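Local coordinates for protein citrate synthase (Mycobacterium tuberculosis, PDB 4TVM) that condenses oxaloacetate with acetyl-CoA and hydrolyses the product to citrate and CoA in the Krebs cycle, at residues S239-V244 / T253-G258; S246-L251 / E405-I410; N199-T204 / E217-L222; G108-H113 / L194-N199. All coordinates share one frame; numbering follows the deposited sequence.

Contact 1 (S239-V244 / T253-G258)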
loop_
_atom_site.group_PDB
_atom_site.type_symbol
_atom_site.label_atom_id
_atom_site.label_comp_id
_atom_site.label_asym_id
_atom_site.label_seq_id
_atom_site.Cartn_x
_atom_site.Cartn_y
_atom_site.Cartn_z
ATOM N N SER A 239 -6.313 5.634 3.357
ATOM C CA SER A 239 -5.758 5.219 4.625
ATOM C C SER A 239 -4.514 4.439 4.312
ATOM O O SER A 239 -3.683 4.310 5.156
ATOM C CB SER A 239 -6.705 4.362 5.431
ATOM O OG SER A 239 -7.702 5.169 6.019
ATOM N N THR A 240 -4.410 3.916 3.091
ATOM C CA THR A 240 -3.223 3.195 2.654
ATOM C C THR A 240 -2.115 4.125 2.283
ATOM O O THR A 240 -0.965 3.848 2.547
ATOM C CB THR A 240 -3.518 2.352 1.427
ATOM O OG1 THR A 240 -4.528 1.402 1.752
ATOM C CG2 THR A 240 -2.268 1.631 0.984
ATOM N N VAL A 241 -2.459 5.242 1.663
ATOM C CA VAL A 241 -1.483 6.253 1.416
ATOM C C VAL A 241 -0.992 6.768 2.751
ATOM O O VAL A 241 0.186 6.969 2.952
ATOM C CB VAL A 241 -2.086 7.351 0.577
ATOM C CG1 VAL A 241 -1.113 8.506 0.423
ATOM C CG2 VAL A 241 -2.469 6.800 -0.792
ATOM N N ARG A 242 -1.889 6.899 3.694
ATOM C CA ARG A 242 -1.530 7.377 5.030
ATOM C C ARG A 242 -0.608 6.471 5.814
ATOM O O ARG A 242 0.251 6.960 6.504
ATOM C CB ARG A 242 -2.795 7.656 5.859
ATOM C CG ARG A 242 -3.217 9.114 5.805
ATOM C CD ARG A 242 -4.592 9.334 6.448
ATOM N NE ARG A 242 -5.064 10.705 6.222
ATOM C CZ ARG A 242 -4.739 11.759 6.984
ATOM N NH1 ARG A 242 -3.991 11.615 8.094
ATOM N NH2 ARG A 242 -5.213 12.962 6.695
ATOM N N LEU A 243 -0.794 5.160 5.705
ATOM C CA LEU A 243 0.008 4.156 6.384
ATOM C C LEU A 243 1.457 4.057 5.860
ATOM O O LEU A 243 2.421 4.007 6.619
ATOM C CB LEU A 243 -0.712 2.821 6.216
ATOM C CG LEU A 243 -0.490 1.680 7.240
ATOM C CD1 LEU A 243 -0.585 2.127 8.688
ATOM C CD2 LEU A 243 -1.487 0.569 7.006
ATOM N N VAL A 244 1.592 4.043 4.555
ATOM C CA VAL A 244 2.864 3.986 3.909
ATOM C C VAL A 244 3.630 5.249 4.268
ATOM O O VAL A 244 4.843 5.216 4.588
ATOM C CB VAL A 244 2.602 3.919 2.397
ATOM C CG1 VAL A 244 3.876 4.084 1.592
ATOM C CG2 VAL A 244 1.936 2.614 2.054
ATOM N N THR A 253 5.873 6.682 -3.453
ATOM C CA THR A 253 5.712 5.333 -2.950
ATOM C C THR A 253 4.394 5.266 -2.209
ATOM O O THR A 253 3.651 4.289 -2.333
ATOM C CB THR A 253 6.907 4.916 -2.078
ATOM O OG1 THR A 253 8.132 5.226 -2.770
ATOM C CG2 THR A 253 6.832 3.434 -1.761
ATOM N N SER A 254 4.048 6.332 -1.503
ATOM C CA SER A 254 2.722 6.394 -0.845
ATOM C C SER A 254 1.531 6.405 -1.828
ATOM O O SER A 254 0.516 5.755 -1.574
ATOM C CB SER A 254 2.651 7.582 0.101
ATOM O OG SER A 254 3.902 7.782 0.745
ATOM N N ILE A 255 1.661 7.083 -2.969
ATOM C CA ILE A 255 0.566 7.085 -3.983
ATOM C C ILE A 255 0.422 5.720 -4.643
ATOM O O ILE A 255 -0.676 5.192 -4.905
ATOM C CB ILE A 255 0.851 8.117 -5.066
ATOM C CG1 ILE A 255 0.755 9.526 -4.483
ATOM C CG2 ILE A 255 -0.057 7.934 -6.274
ATOM C CD1 ILE A 255 -0.563 9.834 -3.821
ATOM N N SER A 256 1.562 5.144 -4.939
ATOM C CA SER A 256 1.562 3.812 -5.413
ATOM C C SER A 256 0.779 2.892 -4.496
ATOM O O SER A 256 0.019 2.082 -4.963
ATOM C CB SER A 256 2.974 3.328 -5.522
ATOM O OG SER A 256 2.894 1.974 -5.897
ATOM N N GLY A 257 0.948 3.005 -3.185
ATOM C CA GLY A 257 0.169 2.173 -2.268
ATOM C C GLY A 257 -1.305 2.460 -2.330
ATOM O O GLY A 257 -2.134 1.572 -2.251
ATOM N N GLY A 258 -1.650 3.722 -2.472
ATOM C CA GLY A 258 -3.018 4.070 -2.746
ATOM C C GLY A 258 -3.452 3.398 -4.026
ATOM O O GLY A 258 -4.597 2.935 -4.101
#

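Contact 2 (S246-L251 / E405-I410)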
loop_
_atom_site.group_PDB
_atom_site.type_symbol
_atom_site.label_atom_id
_atom_site.label_comp_id
_atom_site.label_asym_id
_atom_site.label_seq_id
_atom_site.Cartn_x
_atom_site.Cartn_y
_atom_site.Cartn_z
ATOM N N SER A 246 3.346 6.789 6.732
ATOM C CA SER A 246 3.569 6.629 8.128
ATOM C C SER A 246 4.996 6.249 8.394
ATOM O O SER A 246 5.563 6.641 9.410
ATOM C CB SER A 246 2.688 5.487 8.540
ATOM O OG SER A 246 2.954 5.143 9.825
ATOM N N SER A 247 5.557 5.453 7.490
ATOM C CA SER A 247 6.927 5.015 7.637
ATOM C C SER A 247 7.896 6.059 7.123
ATOM O O SER A 247 9.102 5.873 7.198
ATOM C CB SER A 247 7.157 3.671 6.930
ATOM O OG SER A 247 7.279 3.843 5.522
ATOM N N ARG A 248 7.358 7.166 6.628
ATOM C CA ARG A 248 8.112 8.236 5.953
ATOM C C ARG A 248 8.533 7.829 4.580
ATOM O O ARG A 248 9.539 8.298 4.064
ATOM C CB ARG A 248 9.335 8.645 6.718
ATOM C CG ARG A 248 9.046 8.997 8.123
ATOM C CD ARG A 248 10.056 10.022 8.533
ATOM N NE ARG A 248 9.999 10.221 9.963
ATOM C CZ ARG A 248 10.462 11.301 10.573
ATOM N NH1 ARG A 248 11.032 12.275 9.871
ATOM N NH2 ARG A 248 10.367 11.404 11.892
ATOM N N ALA A 249 7.760 6.954 3.982
ATOM C CA ALA A 249 7.939 6.659 2.584
ATOM C C ALA A 249 7.811 7.945 1.798
ATOM O O ALA A 249 7.259 8.924 2.297
ATOM C CB ALA A 249 6.922 5.632 2.131
ATOM N N ASN A 250 8.363 7.976 0.588
ATOM C CA ASN A 250 8.273 9.189 -0.205
ATOM C C ASN A 250 6.882 9.327 -0.822
ATOM O O ASN A 250 6.022 8.455 -0.686
ATOM C CB ASN A 250 9.409 9.291 -1.224
ATOM C CG ASN A 250 9.160 8.490 -2.486
ATOM O OD1 ASN A 250 8.085 8.544 -3.072
ATOM N ND2 ASN A 250 10.172 7.746 -2.922
ATOM N N LEU A 251 6.651 10.458 -1.464
ATOM C CA LEU A 251 5.336 10.773 -1.993
ATOM C C LEU A 251 4.879 9.783 -3.021
ATOM O O LEU A 251 3.756 9.327 -2.977
ATOM C CB LEU A 251 5.353 12.160 -2.612
ATOM C CG LEU A 251 4.024 12.804 -2.956
ATOM C CD1 LEU A 251 2.897 12.434 -2.013
ATOM C CD2 LEU A 251 4.228 14.309 -2.958
ATOM N N GLU A 405 1.711 17.537 10.513
ATOM C CA GLU A 405 1.191 17.359 11.868
ATOM C C GLU A 405 2.261 17.541 12.957
ATOM O O GLU A 405 3.457 17.504 12.655
ATOM C CB GLU A 405 0.488 15.997 11.980
ATOM C CG GLU A 405 -0.917 16.029 11.384
ATOM C CD GLU A 405 -1.502 14.659 11.085
ATOM O OE1 GLU A 405 -1.168 13.685 11.786
ATOM O OE2 GLU A 405 -2.321 14.559 10.145
ATOM N N GLY A 406 1.809 17.744 14.205
ATOM C CA GLY A 406 2.671 18.037 15.381
ATOM C C GLY A 406 3.832 17.070 15.563
ATOM O O GLY A 406 4.940 17.459 15.951
ATOM N N ASP A 407 3.523 15.796 15.371
ATOM C CA ASP A 407 4.415 14.845 14.712
ATOM C C ASP A 407 3.642 13.554 14.620
ATOM O O ASP A 407 3.114 13.056 15.622
ATOM C CB ASP A 407 5.763 14.597 15.424
ATOM C CG ASP A 407 6.848 14.072 14.466
ATOM O OD1 ASP A 407 6.793 14.413 13.266
ATOM O OD2 ASP A 407 7.760 13.336 14.907
ATOM N N SER A 408 3.545 13.033 13.408
ATOM C CA SER A 408 2.963 11.729 13.220
ATOM C C SER A 408 3.950 10.706 13.768
ATOM O O SER A 408 5.153 10.978 13.909
ATOM C CB SER A 408 2.662 11.479 11.739
ATOM O OG SER A 408 3.844 11.497 10.957
ATOM N N LYS A 409 3.420 9.550 14.126
ATOM C CA LYS A 409 4.233 8.404 14.517
ATOM C C LYS A 409 3.753 7.230 13.689
ATOM O O LYS A 409 2.640 7.247 13.189
ATOM C CB LYS A 409 4.099 8.107 16.012
ATOM C CG LYS A 409 5.218 8.698 16.850
ATOM C CD LYS A 409 5.245 8.116 18.258
ATOM C CE LYS A 409 6.603 8.336 18.898
ATOM N NZ LYS A 409 6.677 7.762 20.266
ATOM N N ILE A 410 4.592 6.213 13.557
ATOM C CA ILE A 410 4.323 5.119 12.633
ATOM C C ILE A 410 3.137 4.280 13.072
ATOM O O ILE A 410 2.871 4.141 14.275
ATOM C CB ILE A 410 5.568 4.216 12.441
ATOM C CG1 ILE A 410 5.429 3.362 11.172
ATOM C CG2 ILE A 410 5.821 3.350 13.675
ATOM C CD1 ILE A 410 6.621 2.457 10.915
#

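Contact 3 (N199-T204 / E217-L222)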
loop_
_atom_site.group_PDB
_atom_site.type_symbol
_atom_site.label_atom_id
_atom_site.label_comp_id
_atom_site.label_asym_id
_atom_site.label_seq_id
_atom_site.Cartn_x
_atom_site.Cartn_y
_atom_site.Cartn_z
ATOM N N ASN A 199 -6.239 17.827 -22.691
ATOM C CA ASN A 199 -5.030 17.258 -23.211
ATOM C C ASN A 199 -4.946 15.768 -22.839
ATOM O O ASN A 199 -4.384 14.961 -23.581
ATOM C CB ASN A 199 -3.853 17.994 -22.630
ATOM C CG ASN A 199 -2.570 17.417 -23.075
ATOM O OD1 ASN A 199 -2.265 17.455 -24.253
ATOM N ND2 ASN A 199 -1.807 16.843 -22.142
ATOM N N PHE A 200 -5.489 15.405 -21.681
ATOM C CA PHE A 200 -5.532 14.006 -21.305
ATOM C C PHE A 200 -6.344 13.225 -22.317
ATOM O O PHE A 200 -5.973 12.121 -22.698
ATOM C CB PHE A 200 -6.094 13.808 -19.898
ATOM C CG PHE A 200 -6.558 12.399 -19.644
ATOM C CD1 PHE A 200 -5.640 11.347 -19.579
ATOM C CD2 PHE A 200 -7.908 12.109 -19.498
ATOM C CE1 PHE A 200 -6.065 10.050 -19.374
ATOM C CE2 PHE A 200 -8.330 10.812 -19.283
ATOM C CZ PHE A 200 -7.414 9.776 -19.229
ATOM N N LEU A 201 -7.452 13.804 -22.754
ATOM C CA LEU A 201 -8.338 13.143 -23.711
ATOM C C LEU A 201 -7.709 12.952 -25.087
ATOM O O LEU A 201 -8.010 11.992 -25.787
ATOM C CB LEU A 201 -9.645 13.920 -23.835
ATOM C CG LEU A 201 -10.745 13.589 -22.815
ATOM C CD1 LEU A 201 -11.802 14.689 -22.770
ATOM C CD2 LEU A 201 -11.408 12.274 -23.191
ATOM N N ARG A 202 -6.865 13.874 -25.498
ATOM C CA ARG A 202 -6.120 13.728 -26.759
ATOM C C ARG A 202 -5.097 12.619 -26.670
ATOM O O ARG A 202 -4.876 11.882 -27.634
ATOM C CB ARG A 202 -5.354 15.011 -27.083
ATOM C CG ARG A 202 -4.894 15.116 -28.531
ATOM C CD ARG A 202 -4.037 16.349 -28.783
ATOM N NE ARG A 202 -3.082 16.164 -29.883
ATOM C CZ ARG A 202 -1.762 15.986 -29.732
ATOM N NH1 ARG A 202 -1.207 15.917 -28.517
ATOM N NH2 ARG A 202 -0.984 15.845 -30.803
ATOM N N LEU A 203 -4.425 12.551 -25.515
ATOM C CA LEU A 203 -3.352 11.593 -25.311
ATOM C C LEU A 203 -3.951 10.212 -25.349
ATOM O O LEU A 203 -3.305 9.263 -25.768
ATOM C CB LEU A 203 -2.718 11.791 -23.972
ATOM C CG LEU A 203 -1.788 12.965 -23.801
ATOM C CD1 LEU A 203 -1.269 12.945 -22.362
ATOM C CD2 LEU A 203 -0.652 12.855 -24.769
ATOM N N THR A 204 -5.193 10.126 -24.899
ATOM C CA THR A 204 -5.919 8.875 -24.789
ATOM C C THR A 204 -6.513 8.470 -26.108
ATOM O O THR A 204 -6.461 7.302 -26.486
ATOM C CB THR A 204 -7.072 9.040 -23.809
ATOM O OG1 THR A 204 -6.585 9.694 -22.636
ATOM C CG2 THR A 204 -7.648 7.711 -23.407
ATOM N N GLU A 217 -18.588 19.000 -24.614
ATOM C CA GLU A 217 -19.492 18.306 -23.728
ATOM C C GLU A 217 -18.775 17.143 -23.073
ATOM O O GLU A 217 -18.990 16.854 -21.906
ATOM C CB GLU A 217 -20.734 17.837 -24.476
ATOM C CG GLU A 217 -21.942 18.681 -24.098
ATOM C CD GLU A 217 -22.916 18.930 -25.237
ATOM O OE1 GLU A 217 -22.622 18.543 -26.394
ATOM O OE2 GLU A 217 -23.986 19.528 -24.955
ATOM N N VAL A 218 -17.892 16.515 -23.823
ATOM C CA VAL A 218 -17.076 15.430 -23.296
ATOM C C VAL A 218 -16.100 15.877 -22.241
ATOM O O VAL A 218 -15.908 15.205 -21.252
ATOM C CB VAL A 218 -16.237 14.795 -24.388
ATOM C CG1 VAL A 218 -15.482 13.594 -23.818
ATOM C CG2 VAL A 218 -17.134 14.326 -25.505
ATOM N N VAL A 219 -15.484 17.017 -22.480
ATOM C CA VAL A 219 -14.518 17.581 -21.580
ATOM C C VAL A 219 -15.103 17.923 -20.243
ATOM O O VAL A 219 -14.537 17.583 -19.198
ATOM C CB VAL A 219 -13.996 18.879 -22.184
ATOM C CG1 VAL A 219 -12.933 19.525 -21.299
ATOM C CG2 VAL A 219 -13.496 18.593 -23.593
ATOM N N ARG A 220 -16.226 18.635 -20.290
ATOM C CA ARG A 220 -16.898 19.115 -19.098
ATOM C C ARG A 220 -17.381 17.914 -18.349
ATOM O O ARG A 220 -17.356 17.900 -17.145
ATOM C CB ARG A 220 -18.055 20.020 -19.477
ATOM C CG ARG A 220 -19.108 20.197 -18.386
ATOM C CD ARG A 220 -19.608 21.632 -18.308
ATOM N NE ARG A 220 -20.654 21.797 -17.285
ATOM C CZ ARG A 220 -21.960 21.620 -17.494
ATOM N NH1 ARG A 220 -22.426 21.271 -18.693
ATOM N NH2 ARG A 220 -22.819 21.784 -16.494
ATOM N N ALA A 221 -17.799 16.881 -19.057
ATOM C CA ALA A 221 -18.268 15.702 -18.374
ATOM C C ALA A 221 -17.134 15.009 -17.617
ATOM O O ALA A 221 -17.314 14.590 -16.489
ATOM C CB ALA A 221 -18.884 14.750 -19.355
ATOM N N LEU A 222 -15.965 14.880 -18.232
ATOM C CA LEU A 222 -14.854 14.240 -17.549
ATOM C C LEU A 222 -14.333 15.096 -16.408
ATOM O O LEU A 222 -14.066 14.596 -15.316
ATOM C CB LEU A 222 -13.733 13.970 -18.528
ATOM C CG LEU A 222 -12.707 13.000 -17.972
ATOM C CD1 LEU A 222 -13.381 11.654 -17.761
ATOM C CD2 LEU A 222 -11.508 12.923 -18.905
#

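Contact 4 (G108-H113 / L194-N199)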
loop_
_atom_site.group_PDB
_atom_site.type_symbol
_atom_site.label_atom_id
_atom_site.label_comp_id
_atom_site.label_asym_id
_atom_site.label_seq_id
_atom_site.Cartn_x
_atom_site.Cartn_y
_atom_site.Cartn_z
ATOM N N GLY A 108 -0.244 26.853 -14.514
ATOM C CA GLY A 108 0.959 26.988 -15.341
ATOM C C GLY A 108 2.022 25.967 -14.957
ATOM O O GLY A 108 2.595 25.325 -15.817
ATOM N N ARG A 109 2.248 25.816 -13.653
ATOM C CA ARG A 109 3.253 24.919 -13.104
ATOM C C ARG A 109 2.989 23.469 -13.516
ATOM O O ARG A 109 3.903 22.737 -13.890
ATOM C CB ARG A 109 3.271 25.072 -11.576
ATOM C CG ARG A 109 4.609 24.784 -10.911
ATOM C CD ARG A 109 4.592 25.185 -9.433
ATOM N NE ARG A 109 4.977 26.589 -9.241
ATOM C CZ ARG A 109 4.264 27.533 -8.621
ATOM N NH1 ARG A 109 3.067 27.279 -8.080
ATOM N NH2 ARG A 109 4.761 28.767 -8.545
ATOM N N ILE A 110 1.729 23.063 -13.483
ATOM C CA ILE A 110 1.357 21.721 -13.912
ATOM C C ILE A 110 1.519 21.588 -15.421
ATOM O O ILE A 110 1.882 20.522 -15.909
ATOM C CB ILE A 110 -0.108 21.402 -13.538
ATOM C CG1 ILE A 110 -0.263 21.289 -12.030
ATOM C CG2 ILE A 110 -0.587 20.111 -14.190
ATOM C CD1 ILE A 110 -1.707 21.304 -11.581
ATOM N N GLN A 111 1.232 22.645 -16.173
ATOM C CA GLN A 111 1.177 22.507 -17.631
ATOM C C GLN A 111 2.570 22.275 -18.180
ATOM O O GLN A 111 2.741 21.665 -19.229
ATOM C CB GLN A 111 0.529 23.739 -18.288
ATOM C CG GLN A 111 -0.300 23.430 -19.523
ATOM C CD GLN A 111 -1.409 22.411 -19.266
ATOM O OE1 GLN A 111 -1.512 21.397 -19.956
ATOM N NE2 GLN A 111 -2.241 22.678 -18.270
ATOM N N ARG A 112 3.576 22.740 -17.452
ATOM C CA ARG A 112 4.950 22.644 -17.930
ATOM C C ARG A 112 5.669 21.374 -17.421
ATOM O O ARG A 112 6.826 21.184 -17.742
ATOM C CB ARG A 112 5.734 23.968 -17.655
ATOM C CG ARG A 112 5.913 24.364 -16.189
ATOM C CD ARG A 112 6.456 25.797 -15.995
ATOM N NE ARG A 112 6.741 26.074 -14.570
ATOM C CZ ARG A 112 7.770 25.569 -13.870
ATOM N NH1 ARG A 112 8.643 24.765 -14.452
ATOM N NH2 ARG A 112 7.939 25.866 -12.575
ATOM N N HIS A 113 4.972 20.488 -16.704
ATOM C CA HIS A 113 5.560 19.216 -16.220
ATOM C C HIS A 113 4.862 17.938 -16.695
ATOM O O HIS A 113 5.019 16.868 -16.085
ATOM C CB HIS A 113 5.599 19.186 -14.681
ATOM C CG HIS A 113 6.620 20.099 -14.078
ATOM N ND1 HIS A 113 6.462 21.467 -14.038
ATOM C CD2 HIS A 113 7.808 19.842 -13.489
ATOM C CE1 HIS A 113 7.512 22.014 -13.452
ATOM N NE2 HIS A 113 8.342 21.048 -13.106
ATOM N N LEU A 194 -3.723 23.112 -24.612
ATOM C CA LEU A 194 -4.900 22.492 -24.089
ATOM C C LEU A 194 -4.861 22.534 -22.601
ATOM O O LEU A 194 -3.830 22.738 -21.992
ATOM C CB LEU A 194 -4.988 21.041 -24.502
ATOM C CG LEU A 194 -5.078 20.794 -26.001
ATOM C CD1 LEU A 194 -5.307 19.314 -26.240
ATOM C CD2 LEU A 194 -6.163 21.636 -26.666
ATOM N N THR A 195 -6.039 22.312 -22.055
ATOM C CA THR A 195 -6.303 22.086 -20.665
ATOM C C THR A 195 -5.729 20.722 -20.326
ATOM O O THR A 195 -5.475 19.935 -21.220
ATOM C CB THR A 195 -7.838 22.165 -20.538
ATOM O OG1 THR A 195 -8.210 23.509 -20.233
ATOM C CG2 THR A 195 -8.395 21.301 -19.528
ATOM N N LEU A 196 -5.480 20.468 -19.047
ATOM C CA LEU A 196 -4.923 19.216 -18.622
ATOM C C LEU A 196 -5.883 18.106 -18.981
ATOM O O LEU A 196 -5.474 17.102 -19.541
ATOM C CB LEU A 196 -4.687 19.203 -17.116
ATOM C CG LEU A 196 -4.311 17.838 -16.508
ATOM C CD1 LEU A 196 -2.800 17.561 -16.587
ATOM C CD2 LEU A 196 -4.763 17.716 -15.052
ATOM N N VAL A 197 -7.157 18.297 -18.652
ATOM C CA VAL A 197 -8.195 17.301 -18.883
ATOM C C VAL A 197 -8.416 17.129 -20.373
ATOM O O VAL A 197 -8.612 16.009 -20.850
ATOM C CB VAL A 197 -9.533 17.704 -18.217
ATOM C CG1 VAL A 197 -10.668 16.759 -18.627
ATOM C CG2 VAL A 197 -9.404 17.718 -16.701
ATOM N N GLU A 198 -8.398 18.223 -21.118
ATOM C CA GLU A 198 -8.626 18.140 -22.561
ATOM C C GLU A 198 -7.404 17.499 -23.207
ATOM O O GLU A 198 -7.505 16.718 -24.145
ATOM C CB GLU A 198 -8.914 19.543 -23.152
ATOM C CG GLU A 198 -9.241 19.566 -24.640
ATOM C CD GLU A 198 -9.627 20.950 -25.148
ATOM O OE1 GLU A 198 -9.512 21.942 -24.368
ATOM O OE2 GLU A 198 -10.048 21.032 -26.336
ATOM N N ASN A 199 -6.239 17.827 -22.691
ATOM C CA ASN A 199 -5.030 17.258 -23.211
ATOM C C ASN A 199 -4.946 15.768 -22.839
ATOM O O ASN A 199 -4.384 14.961 -23.581
ATOM C CB ASN A 199 -3.853 17.994 -22.630
ATOM C CG ASN A 199 -2.570 17.417 -23.075
ATOM O OD1 ASN A 199 -2.265 17.455 -24.253
ATOM N ND2 ASN A 199 -1.807 16.843 -22.142
#

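Contact 1 (S239-V244 / T253-G258)
Val-241 and Thr-240 on helix 236-246 press their methyl groups onto the bare backbone of Gly-257 and Gly-258 on helix 251-262. The two helices follow each other in the chain and form a helical hairpin: the axes of the short segments run at 146° to each other and approach to 7.6 Å, an approach consistent with the lack of side chains at Gly-257 and Gly-258. Val-241 does most of the work. Its CG2 rests 3.4 Å from Gly-258 CA and also meets Ser-254 O, while CG1, anti to the backbone N (chi1 174°), lies 3.9 Å from Ser-254 CB. Thr-240 points its CG2 at the glycine backbone, 3.2 Å from Gly-257 O. One turn on, Val-244 CG1 covers Ser-254 CA at 3.6 Å.

Away from the glycines the packing is looser. Ile-255 starts out away from helix 236-246, and only its CD1 comes back, to 4.5 Å from Val-241 CG1; Trp-395 of helix 383-403 touches both side chains. On the far side of its helix, partly exposed Arg-242 pairs with Glu-401. Thr-240 also packs on Leu-243 of the second subunit, so the hairpin belongs to the dimer interface.

No hydrogen bond joins the segments. Ser-254 OG bonds to Asn-250 O in its own turn and to Trp-399 NE1 of helix 383-403, and Thr-240 OG1 to Cys-236 O, so neither hydroxyl needs a partner across the contact, and the helices are held together mainly by methyl groups packed on backbone.

Contact 2 (S246-L251 / E405-I410)
Ser-246 and Ile-410 close the buried end of this loop-to-loop contact, and Arg-248 and Asp-407 come near each other at its solvent side. Taken in order, the segment 405-410 begins with Glu-405, which turns to Arg-242 in a long, weak ion pair. Asp-407, two residues on, sends OD2 to within 4.4 Å of Arg-248 NH2. OD2 is off the plane of the guanidinium and not in line with any of its N-H groups, so only charge attraction, weaker than a salt bridge, can act. The carbonyl O of Lys-409 passes 4.0 Å from Ser-246 OG without bonding to it.

The segment then reaches Ile-410. With chi1 at 172°, which swings it away from the amide N, Ser-246 OG lies 3.1 Å from Ile-410 CA and 3.3 Å from Ile-410 CG1, and is hydrogen-bonded to the N of Gly-411, the next residue. The extended chain of Ile-410 (chi2 180°) carries CD1 past this hydroxyl to 4.2 Å from Ser-247 CA.

Arg-248, with positive phi, ends helix 236-246 in a Schellman motif, and Asn-250, as N-cap, opens helix 251-262 with its OD1 accepting from Thr-253 N. Ser-247 and Ile-410 both pack on His-267 of the second subunit. The contact thus ties the turn between these two helices to the link running from helix 383-403 to strand 414-417, in the dimer interface.

Contact 3 (N199-T204 / E217-L222)
Leu-201 and Phe-200 of helix 196-205 meet Val-218 and Leu-222 of helix 216-229, two successive members of the largely helical citrate synthase fold. The segments cross steeply, at 110°, with their axes 11.0 Å apart, so long side chains must span the gap. Leu-201 and Leu-222 meet end-on, with Leu-201 CG 4.0 Å from Leu-222 CD2. The CD1 branch of Leu-201 turns aside, at a slant across Val-218, and lies 4.0 Å from Val-218 CG1 and close to Val-219 CA.

Phe-200 is turned differently. A chi1 of 162° directs its ring toward helix 216-229; the Phe-200 and Leu-222 side chains cross at about a right angle, and the ring presents its edge to Leu-222. Over one face stands Thr-204 OG1, 3.3 Å above the ring plane and offset toward the rim; it donates to Phe-200 O of its own helix, from the opposite face of the carbonyl to Thr-204 N. Pro-172 of helix 159-182 and Leu-386 and Leu-389 of helix 383-403 also pack on Phe-200, which places the ring where several helices converge. The contact across the segments is wholly apolar, and at the ring edge Leu-222 CD2 lies in plane, 3.7 Å from Phe-200 CD2.

Contact 4 (G108-H113 / L194-N199)
Two helix ends meet here within the helical citrate synthase fold: Ile-110 and Gln-111, in the last turn of helix 100-111, lie against Leu-194 and Leu-196, where the chain enters helix 196-205. The apolar half is a single touch. Ile-110 CG2 and Leu-196 CD1 come to 4.1 Å, their side chains crossing at about a right angle; CG2 is brought there by pointing away from the backbone N of Ile-110. Ala-169 of helix 159-182 also packs on Ile-110, so this side is buried.

The polar half has the larger share of the contact but no bond. A kink at chi2 (56°) of Gln-111 swings its amide over to the start of the opposing helix. As modelled, OE1 is 3.4 Å from Leu-194 O, two acceptors that cannot bond to each other, and NE2 stays 4.0 Å from Leu-196 N. No hydrogen bond therefore crosses the contact, and the amide simply lies alongside the backbone that leads into the helix. Thr-195 sits at the N-cap without capping through its side chain.

Beyond Gln-111 the chain leaves the helix, and the His-113 side chain reaches back. His-113, which packs on Leu-162 and Ala-169 of helix 159-182, donates from ND1 to Arg-109 O at 2.9 Å, with an N-H...O angle of 143°.

In the fold
Contacts 1 and 2 adjoin, their centres 11 Å apart: Ala-249 of the turn touches Val-244 and Ser-254 of the hairpin, and both contacts reach the second subunit. Contacts 3 and 4 form another pair, 12 Å between centres, sharing Asn-199 and helix 196-205; Val-197 there packs on Leu-222. The pairs lie well apart, contacts 2 and 3 being about 35 Å between centres and on opposite sides of the chain's centre. All four lie outside the annotated sites, but the side chain of Ile-410 in contact 2 comes within about 7 Å of a bound oxaloacetate, and that of Thr-240 in contact 1 within about 11 Å. The side chain of Leu-222 in contact 3 is about 14 Å from one.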